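Local structure of uncharacterized protein (4E40) at residues A[132-136]-A[194-198]; A[28-32]-A[126-130]; A[3-7]-A[185-191]. The protein serves as the trypanosome's surface receptor for haptoglobin-hemoglobin, probably taking up heme iron as a nutrient, and is represented here by its elongated helical-bundle part, probably the extracellular domain. All coordinates share one frame; numbering follows the deposited sequence.

Contact 1 (A[132-136]-A[194-198]); sequences NGDAS and TFQSI
Asn132 opens this helix-to-helix contact by laying its side chain against Thr194, Ser197 and Ile198. The two helices, 82-147 and 192-246, run roughly antiparallel within the long helical bundle of the receptor: over these short segments the axes come within 9.4 Å at an angle of 149° between their N-to-C directions. Asn132 CB rests on Ile198 CG1 at 3.6 Å, while its amide swings toward the other helix, with OD1 3.5 Å from the methyl CG2 of Thr194. Its ND2 does not bond Ser197 OG directly, because the angle is poor; water 1 bridges them, donating to Ser197 OG and accepting a weak bond from ND2. The firmer partner of ND2 is Gly128 O, one turn back on the same helix. Ser197 OG also bonds Thr194 O, which accepts the backbone N-H of Ile198 as well.

Next comes Gly133, where the backbone itself forms the surface: its N lies 3.7 Å from Ile198 CD1, in direct backbone-to-methyl packing. One turn after Asn132, Ser136 points into the interface. Its OG lies between the backbone N and the carbonyl carbon (chi1 66°), a rotation that folds it back to Asn132 O, 2.9 Å away. That carbonyl is therefore gripped twice, by Ser136 N and Ser136 OG on opposite faces of its plane. With its hydroxyl occupied in this way, the serine can sit in a largely apolar setting beside Ile198 CD1, and Leu25 of helix 12-26 packs on Ser136, Phe195 and Ile198 alike. The Phe195 side chain sets out away from the first helix, but its ring end comes back and meets the serine obliquely, CE1 3.7 Å from Ser136 CB.

Contact 2 (A[28-32]-A[126-130]); sequences VSIAS and AKGAK
Lys130 and Ser29 make the polar link of this contact. The lysine chain extends from CB to CE, and a bend at the last torsion (chi4 50°) turns NZ in to give Ser29 OG a hydrogen bond at 2.8 Å. The hydroxyl also lies alongside the aliphatic chain, with Lys130 CD 3.3 Å from Ser29 OG, so the serine meets the lysine along its length as well as at its end. NZ has a second partner, a salt bridge to Asp134 one turn on along its own helix, and the two acceptors together would help fix the ammonium at this exposed edge.

Inside that edge the packing is between small residues and one valine. Helices 28-73 and 82-147 run almost antiparallel here, at 166°, with an axis separation of 8.5 Å. The backbones of these two long bundle helices are correspondingly close, the nearest pair being Ser29 CA and Lys130 CA at 4.3 Å. Small side chains fill the space between them: Ser32 CB lies 4.2 Å from Ala129 CB and is equally near the methyl of Ala126. Val28 sends one branch across, its CG1 anti to the backbone N (chi1 168°), to touch Ala129 CB and, closer still, Ala129 O at 3.3 Å.

The remaining polar group is satisfied within its own helix. Ser32 OG turns back to Ser29 O, 2.8 Å away. On the bundle side, Ile198 of helix 192-246 packs on Val28, while Ser201 and Leu202 of that helix meet Ala129.

Contact 3 (A[3-7]-A[185-191]); sequences GEIKV and VKEDNAV
Asp188 projects into the bend of the N-terminal arm at Ile5, Lys6 and Val7, its carboxylate filling the inner side of the curve. The CG is anti to the backbone N (chi1 -177°), which carries OD2 to the peptide groups: Lys6 N donates to it at 2.9 Å with an N-H...O angle of 162°, from the syn side and 32° out of the carboxylate plane. Val7 N adds a weak, longer bond to the same oxygen. Ile5 CG2 borders this carboxylate, 3.7 Å from OD2. The Val7 and Asp188 side chains slide past each other in opposite directions; the modelled approach of Val7 CG1 to OD2 is so short that its exact value is doubtful.

The other oxygen serves both its own loop and, through a water, the N-terminal arm. Ala190 N bonds OD1 at 2.8 Å on the anti side, which makes Asp188 the head of an Asx turn between helix 183-187 and helix 192-246. One carboxylate thus ties the turn together and holds the arm, which lies ahead of helix 12-26. Water 2 donates to both OD1 and Glu4 O, spanning the two segments beside the direct bonds.

Next to the acid, the methyl of Ala190 is a small bump pressed against two neighbouring carbonyls, with Gly3 O and Glu4 O each 3.5 Å from its CB. Ile5 is the large knob: its CG1 and CD1 lie against the branches of Val191, the side chains crossing at about a right angle with CG1 4.0 Å from Val191 CG2. Lys139 and Val140 of helix 82-147 also touch the isoleucine, enclosing it further. Beyond Asp188, the branches of Val7 and Val185 likewise cross nearly at right angles, Val7 CG2 meeting Val185 CG2 at 3.6 Å.

In the fold
All three contacts lie toward one end of the elongated molecule. Contacts 1 and 2 share helix 82-147 and touch, with centres about 9 Å apart; Ile198 CG2 meets Val28 CG1 at 3.9 Å, so helices 28-73, 82-147 and 192-246 pack as a trio. Contact 3, its centre about 12 Å from that of contact 1, touches it through Phe195. Contacts 2 and 3, with centres about 21 Å apart, do not touch. Along the chain contact 2 closes before contact 1 opens and is nested within the loop closed by contact 3, whereas contacts 1 and 3 alternate. Contact 3 joins the N-terminal arm to the loop leading into helix 192-246, away from the heme-binding residues Arg42 and Lys52.

Contact 1 (A[132-136]-A[194-198])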
loop_
_atom_site.group_PDB
_atom_site.type_symbol
_atom_site.label_atom_id
_atom_site.label_comp_id
_atom_site.label_asym_id
_atom_site.label_seq_id
_atom_site.Cartn_x
_atom_site.Cartn_y
_atom_site.Cartn_z
ATOM N N ASN A 132 -8.099 8.964 -17.163
ATOM C CA ASN A 132 -7.926 8.434 -18.532
ATOM C C ASN A 132 -9.037 7.422 -18.910
ATOM O O ASN A 132 -9.502 7.417 -20.064
ATOM C CB ASN A 132 -6.536 7.825 -18.663
ATOM C CG ASN A 132 -5.467 8.880 -18.815
ATOM O OD1 ASN A 132 -5.388 9.529 -19.824
ATOM N ND2 ASN A 132 -4.711 9.107 -17.779
ATOM N N GLY A 133 -9.528 6.623 -17.959
ATOM C CA GLY A 133 -10.691 5.759 -18.202
ATOM C C GLY A 133 -11.946 6.544 -18.466
ATOM O O GLY A 133 -12.629 6.249 -19.463
ATOM N N ASP A 134 -12.179 7.608 -17.710
ATOM C CA ASP A 134 -13.380 8.442 -17.969
ATOM C C ASP A 134 -13.292 9.130 -19.315
ATOM O O ASP A 134 -14.263 9.136 -20.094
ATOM C CB ASP A 134 -13.529 9.486 -16.867
ATOM C CG ASP A 134 -13.989 8.906 -15.574
ATOM O OD1 ASP A 134 -14.398 7.724 -15.474
ATOM O OD2 ASP A 134 -13.933 9.659 -14.555
ATOM N N ALA A 135 -12.115 9.663 -19.635
ATOM C CA ALA A 135 -11.982 10.442 -20.874
ATOM C C ALA A 135 -12.098 9.533 -22.067
ATOM O O ALA A 135 -12.736 9.902 -23.056
ATOM C CB ALA A 135 -10.636 11.152 -20.925
ATOM N N SER A 136 -11.396 8.407 -22.025
ATOM C CA SER A 136 -11.512 7.501 -23.176
ATOM C C SER A 136 -12.889 6.855 -23.272
ATOM O O SER A 136 -13.346 6.591 -24.397
ATOM C CB SER A 136 -10.341 6.513 -23.216
ATOM O OG SER A 136 -10.407 5.639 -22.109
ATOM N N THR A 194 -3.740 7.168 -24.263
ATOM C CA THR A 194 -4.671 7.146 -23.158
ATOM C C THR A 194 -4.924 5.721 -22.671
ATOM O O THR A 194 -4.801 5.417 -21.469
ATOM C CB THR A 194 -5.957 7.851 -23.559
ATOM O OG1 THR A 194 -5.640 9.218 -23.891
ATOM C CG2 THR A 194 -6.946 7.836 -22.398
ATOM N N PHE A 195 -5.165 4.826 -23.610
ATOM C CA PHE A 195 -5.386 3.410 -23.242
ATOM C C PHE A 195 -4.146 2.778 -22.621
ATOM O O PHE A 195 -4.239 2.077 -21.582
ATOM C CB PHE A 195 -5.751 2.556 -24.482
ATOM C CG PHE A 195 -7.093 2.846 -25.106
ATOM C CD1 PHE A 195 -8.265 3.225 -24.368
ATOM C CD2 PHE A 195 -7.194 2.708 -26.492
ATOM C CE1 PHE A 195 -9.490 3.408 -25.020
ATOM C CE2 PHE A 195 -8.410 2.853 -27.130
ATOM C CZ PHE A 195 -9.567 3.220 -26.405
ATOM N N GLN A 196 -2.956 3.009 -23.201
ATOM C CA GLN A 196 -1.740 2.482 -22.621
ATOM C C GLN A 196 -1.503 3.032 -21.228
ATOM O O GLN A 196 -1.099 2.267 -20.349
ATOM C CB GLN A 196 -0.511 2.750 -23.499
ATOM C CG GLN A 196 0.672 1.835 -23.089
ATOM C CD GLN A 196 0.261 0.374 -22.731
ATOM O OE1 GLN A 196 0.425 -0.086 -21.550
ATOM N NE2 GLN A 196 -0.309 -0.361 -23.728
ATOM N N SER A 197 -1.845 4.307 -21.009
ATOM C CA SER A 197 -1.608 4.905 -19.682
ATOM C C SER A 197 -2.533 4.273 -18.639
ATOM O O SER A 197 -2.180 4.131 -17.483
ATOM C CB SER A 197 -1.799 6.426 -19.739
ATOM O OG SER A 197 -3.184 6.701 -19.669
ATOM N N ILE A 198 -3.741 3.858 -19.034
ATOM C CA ILE A 198 -4.642 3.246 -18.042
ATOM C C ILE A 198 -4.033 1.943 -17.577
ATOM O O ILE A 198 -4.058 1.663 -16.415
ATOM C CB ILE A 198 -6.053 2.932 -18.627
ATOM C CG1 ILE A 198 -6.749 4.238 -19.025
ATOM C CG2 ILE A 198 -6.881 2.150 -17.587
ATOM C CD1 ILE A 198 -7.919 3.983 -20.007
HETATM O O HOH W 1 -3.603 6.547 -16.689
#

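Contact 2 (A[28-32]-A[126-130])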
loop_
_atom_site.group_PDB
_atom_site.type_symbol
_atom_site.label_atom_id
_atom_site.label_comp_id
_atom_site.label_asym_id
_atom_site.label_seq_id
_atom_site.Cartn_x
_atom_site.Cartn_y
_atom_site.Cartn_z
ATOM N N VAL A 28 -13.229 1.683 -15.028
ATOM C CA VAL A 28 -11.869 1.880 -14.526
ATOM C C VAL A 28 -11.879 2.753 -13.255
ATOM O O VAL A 28 -11.112 2.466 -12.331
ATOM C CB VAL A 28 -10.972 2.542 -15.610
ATOM C CG1 VAL A 28 -9.639 3.008 -14.985
ATOM C CG2 VAL A 28 -10.746 1.491 -16.738
ATOM N N SER A 29 -12.768 3.743 -13.211
ATOM C CA SER A 29 -12.807 4.618 -12.021
ATOM C C SER A 29 -13.102 3.783 -10.758
ATOM O O SER A 29 -12.358 3.848 -9.760
ATOM C CB SER A 29 -13.867 5.699 -12.225
ATOM O OG SER A 29 -13.902 6.554 -11.088
ATOM N N ILE A 30 -14.195 3.013 -10.822
ATOM C CA ILE A 30 -14.441 2.255 -9.601
ATOM C C ILE A 30 -13.395 1.142 -9.354
ATOM O O ILE A 30 -13.022 0.913 -8.207
ATOM C CB ILE A 30 -15.907 1.799 -9.475
ATOM C CG1 ILE A 30 -16.098 0.433 -9.955
ATOM C CG2 ILE A 30 -16.951 2.896 -9.742
ATOM C CD1 ILE A 30 -16.292 -0.153 -8.596
ATOM N N ALA A 31 -12.864 0.494 -10.406
ATOM C CA ALA A 31 -11.776 -0.472 -10.222
ATOM C C ALA A 31 -10.584 0.132 -9.504
ATOM O O ALA A 31 -9.987 -0.486 -8.624
ATOM C CB ALA A 31 -11.335 -1.050 -11.552
ATOM N N SER A 32 -10.233 1.349 -9.890
ATOM C CA SER A 32 -9.031 2.011 -9.284
ATOM C C SER A 32 -9.308 2.349 -7.821
ATOM O O SER A 32 -8.423 2.209 -7.005
ATOM C CB SER A 32 -8.657 3.245 -10.138
ATOM O OG SER A 32 -9.581 4.271 -9.976
ATOM N N ALA A 126 -4.095 5.962 -9.086
ATOM C CA ALA A 126 -5.543 5.760 -9.165
ATOM C C ALA A 126 -6.213 6.974 -9.817
ATOM O O ALA A 126 -7.147 6.788 -10.632
ATOM C CB ALA A 126 -6.110 5.540 -7.753
ATOM N N LYS A 127 -5.730 8.201 -9.505
ATOM C CA LYS A 127 -6.259 9.435 -10.091
ATOM C C LYS A 127 -6.031 9.405 -11.585
ATOM O O LYS A 127 -6.928 9.748 -12.355
ATOM C CB LYS A 127 -5.520 10.669 -9.520
ATOM C CG LYS A 127 -5.994 11.018 -8.144
ATOM C CD LYS A 127 -5.368 12.312 -7.627
ATOM C CE LYS A 127 -5.493 12.382 -6.102
ATOM N NZ LYS A 127 -4.405 13.304 -5.605
ATOM N N GLY A 128 -4.826 9.000 -12.003
ATOM C CA GLY A 128 -4.537 8.933 -13.452
ATOM C C GLY A 128 -5.335 7.888 -14.210
ATOM O O GLY A 128 -5.886 8.192 -15.303
ATOM N N ALA A 129 -5.510 6.701 -13.590
ATOM C CA ALA A 129 -6.308 5.631 -14.234
ATOM C C ALA A 129 -7.737 6.149 -14.382
ATOM O O ALA A 129 -8.325 6.030 -15.484
ATOM C CB ALA A 129 -6.242 4.360 -13.394
ATOM N N LYS A 130 -8.318 6.729 -13.332
ATOM C CA LYS A 130 -9.690 7.277 -13.438
ATOM C C LYS A 130 -9.815 8.343 -14.504
ATOM O O LYS A 130 -10.764 8.319 -15.286
ATOM C CB LYS A 130 -10.139 7.841 -12.084
ATOM C CG LYS A 130 -11.450 8.612 -12.198
ATOM C CD LYS A 130 -11.829 9.114 -10.811
ATOM C CE LYS A 130 -13.112 9.950 -10.879
ATOM N NZ LYS A 130 -14.224 9.248 -11.639
#

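Contact 3 (A[3-7]-A[185-191])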
loop_
_atom_site.group_PDB
_atom_site.type_symbol
_atom_site.label_atom_id
_atom_site.label_comp_id
_atom_site.label_asym_id
_atom_site.label_seq_id
_atom_site.Cartn_x
_atom_site.Cartn_y
_atom_site.Cartn_z
ATOM N N GLY A 3 -9.615 15.297 -29.863
ATOM C CA GLY A 3 -10.175 14.779 -31.148
ATOM C C GLY A 3 -10.898 13.431 -31.017
ATOM O O GLY A 3 -10.730 12.697 -30.016
ATOM N N GLU A 4 -11.709 13.106 -32.019
ATOM C CA GLU A 4 -12.506 11.870 -32.036
ATOM C C GLU A 4 -11.743 10.682 -32.630
ATOM O O GLU A 4 -10.822 10.851 -33.441
ATOM C CB GLU A 4 -13.828 12.088 -32.828
ATOM C CG GLU A 4 -14.756 13.144 -32.235
ATOM C CD GLU A 4 -15.031 12.949 -30.742
ATOM O OE1 GLU A 4 -14.778 13.892 -29.971
ATOM O OE2 GLU A 4 -15.506 11.866 -30.316
ATOM N N ILE A 5 -12.135 9.455 -32.240
ATOM C CA ILE A 5 -11.650 8.255 -32.872
ATOM C C ILE A 5 -12.085 8.332 -34.368
ATOM O O ILE A 5 -13.259 8.672 -34.669
ATOM C CB ILE A 5 -12.283 7.022 -32.177
ATOM C CG1 ILE A 5 -11.710 6.916 -30.740
ATOM C CG2 ILE A 5 -11.936 5.738 -32.922
ATOM C CD1 ILE A 5 -12.594 6.127 -29.753
ATOM N N LYS A 6 -11.164 7.979 -35.267
ATOM C CA LYS A 6 -11.428 8.135 -36.725
ATOM C C LYS A 6 -11.799 6.841 -37.395
ATOM O O LYS A 6 -12.559 6.835 -38.335
ATOM C CB LYS A 6 -10.258 8.849 -37.412
ATOM C CG LYS A 6 -10.267 10.342 -37.041
ATOM C CD LYS A 6 -9.314 11.208 -37.857
ATOM C CE LYS A 6 -9.372 12.668 -37.408
ATOM N NZ LYS A 6 -8.722 12.892 -36.084
ATOM N N VAL A 7 -11.326 5.723 -36.845
ATOM C CA VAL A 7 -11.666 4.403 -37.348
ATOM C C VAL A 7 -13.196 4.163 -37.225
ATOM O O VAL A 7 -13.807 4.603 -36.264
ATOM C CB VAL A 7 -10.776 3.338 -36.650
ATOM C CG1 VAL A 7 -9.430 3.977 -36.315
ATOM C CG2 VAL A 7 -11.371 2.830 -35.340
ATOM N N VAL A 185 -9.162 0.513 -33.045
ATOM C CA VAL A 185 -9.434 1.499 -31.993
ATOM C C VAL A 185 -8.273 1.609 -31.010
ATOM O O VAL A 185 -7.889 2.705 -30.590
ATOM C CB VAL A 185 -10.775 1.173 -31.224
ATOM C CG1 VAL A 185 -10.940 2.018 -29.948
ATOM C CG2 VAL A 185 -12.008 1.315 -32.158
ATOM N N LYS A 186 -7.697 0.448 -30.658
ATOM C CA LYS A 186 -6.572 0.408 -29.707
ATOM C C LYS A 186 -5.431 1.316 -30.195
ATOM O O LYS A 186 -4.771 1.984 -29.375
ATOM C CB LYS A 186 -6.080 -1.025 -29.626
ATOM C CG LYS A 186 -4.853 -1.190 -28.722
ATOM C CD LYS A 186 -4.501 -2.656 -28.561
ATOM C CE LYS A 186 -3.185 -2.753 -27.833
ATOM N NZ LYS A 186 -2.659 -4.156 -27.937
ATOM N N GLU A 187 -5.205 1.324 -31.523
ATOM C CA GLU A 187 -4.094 2.064 -32.127
ATOM C C GLU A 187 -4.463 3.451 -32.637
ATOM O O GLU A 187 -3.593 4.183 -33.107
ATOM C CB GLU A 187 -3.498 1.248 -33.293
ATOM C CG GLU A 187 -2.986 -0.128 -32.931
ATOM C CD GLU A 187 -1.939 -0.073 -31.849
ATOM O OE1 GLU A 187 -1.899 -0.970 -30.977
ATOM O OE2 GLU A 187 -1.134 0.879 -31.886
ATOM N N ASP A 188 -5.737 3.848 -32.540
ATOM C CA ASP A 188 -6.163 5.155 -33.058
ATOM C C ASP A 188 -5.512 6.298 -32.243
ATOM O O ASP A 188 -5.500 6.255 -31.018
ATOM C CB ASP A 188 -7.683 5.249 -32.994
ATOM C CG ASP A 188 -8.221 6.549 -33.592
ATOM O OD1 ASP A 188 -8.061 7.648 -32.976
ATOM O OD2 ASP A 188 -8.806 6.416 -34.684
ATOM N N ASN A 189 -4.978 7.319 -32.907
ATOM C CA ASN A 189 -4.278 8.378 -32.204
ATOM C C ASN A 189 -5.044 9.180 -31.209
ATOM O O ASN A 189 -4.439 9.732 -30.298
ATOM C CB ASN A 189 -3.764 9.372 -33.250
ATOM C CG ASN A 189 -2.523 8.897 -33.913
ATOM O OD1 ASN A 189 -2.062 7.785 -33.662
ATOM N ND2 ASN A 189 -1.940 9.753 -34.748
ATOM N N ALA A 190 -6.370 9.201 -31.295
ATOM C CA ALA A 190 -7.151 9.932 -30.319
ATOM C C ALA A 190 -7.146 9.284 -28.965
ATOM O O ALA A 190 -7.478 9.931 -27.986
ATOM C CB ALA A 190 -8.594 10.068 -30.811
ATOM N N VAL A 191 -6.779 8.014 -28.915
ATOM C CA VAL A 191 -6.921 7.244 -27.663
ATOM C C VAL A 191 -5.752 6.332 -27.352
ATOM O O VAL A 191 -5.681 5.819 -26.231
ATOM C CB VAL A 191 -8.234 6.403 -27.656
ATOM C CG1 VAL A 191 -9.464 7.295 -27.391
ATOM C CG2 VAL A 191 -8.383 5.621 -28.976
HETATM O O HOH W 2 -8.383 9.973 -34.279
#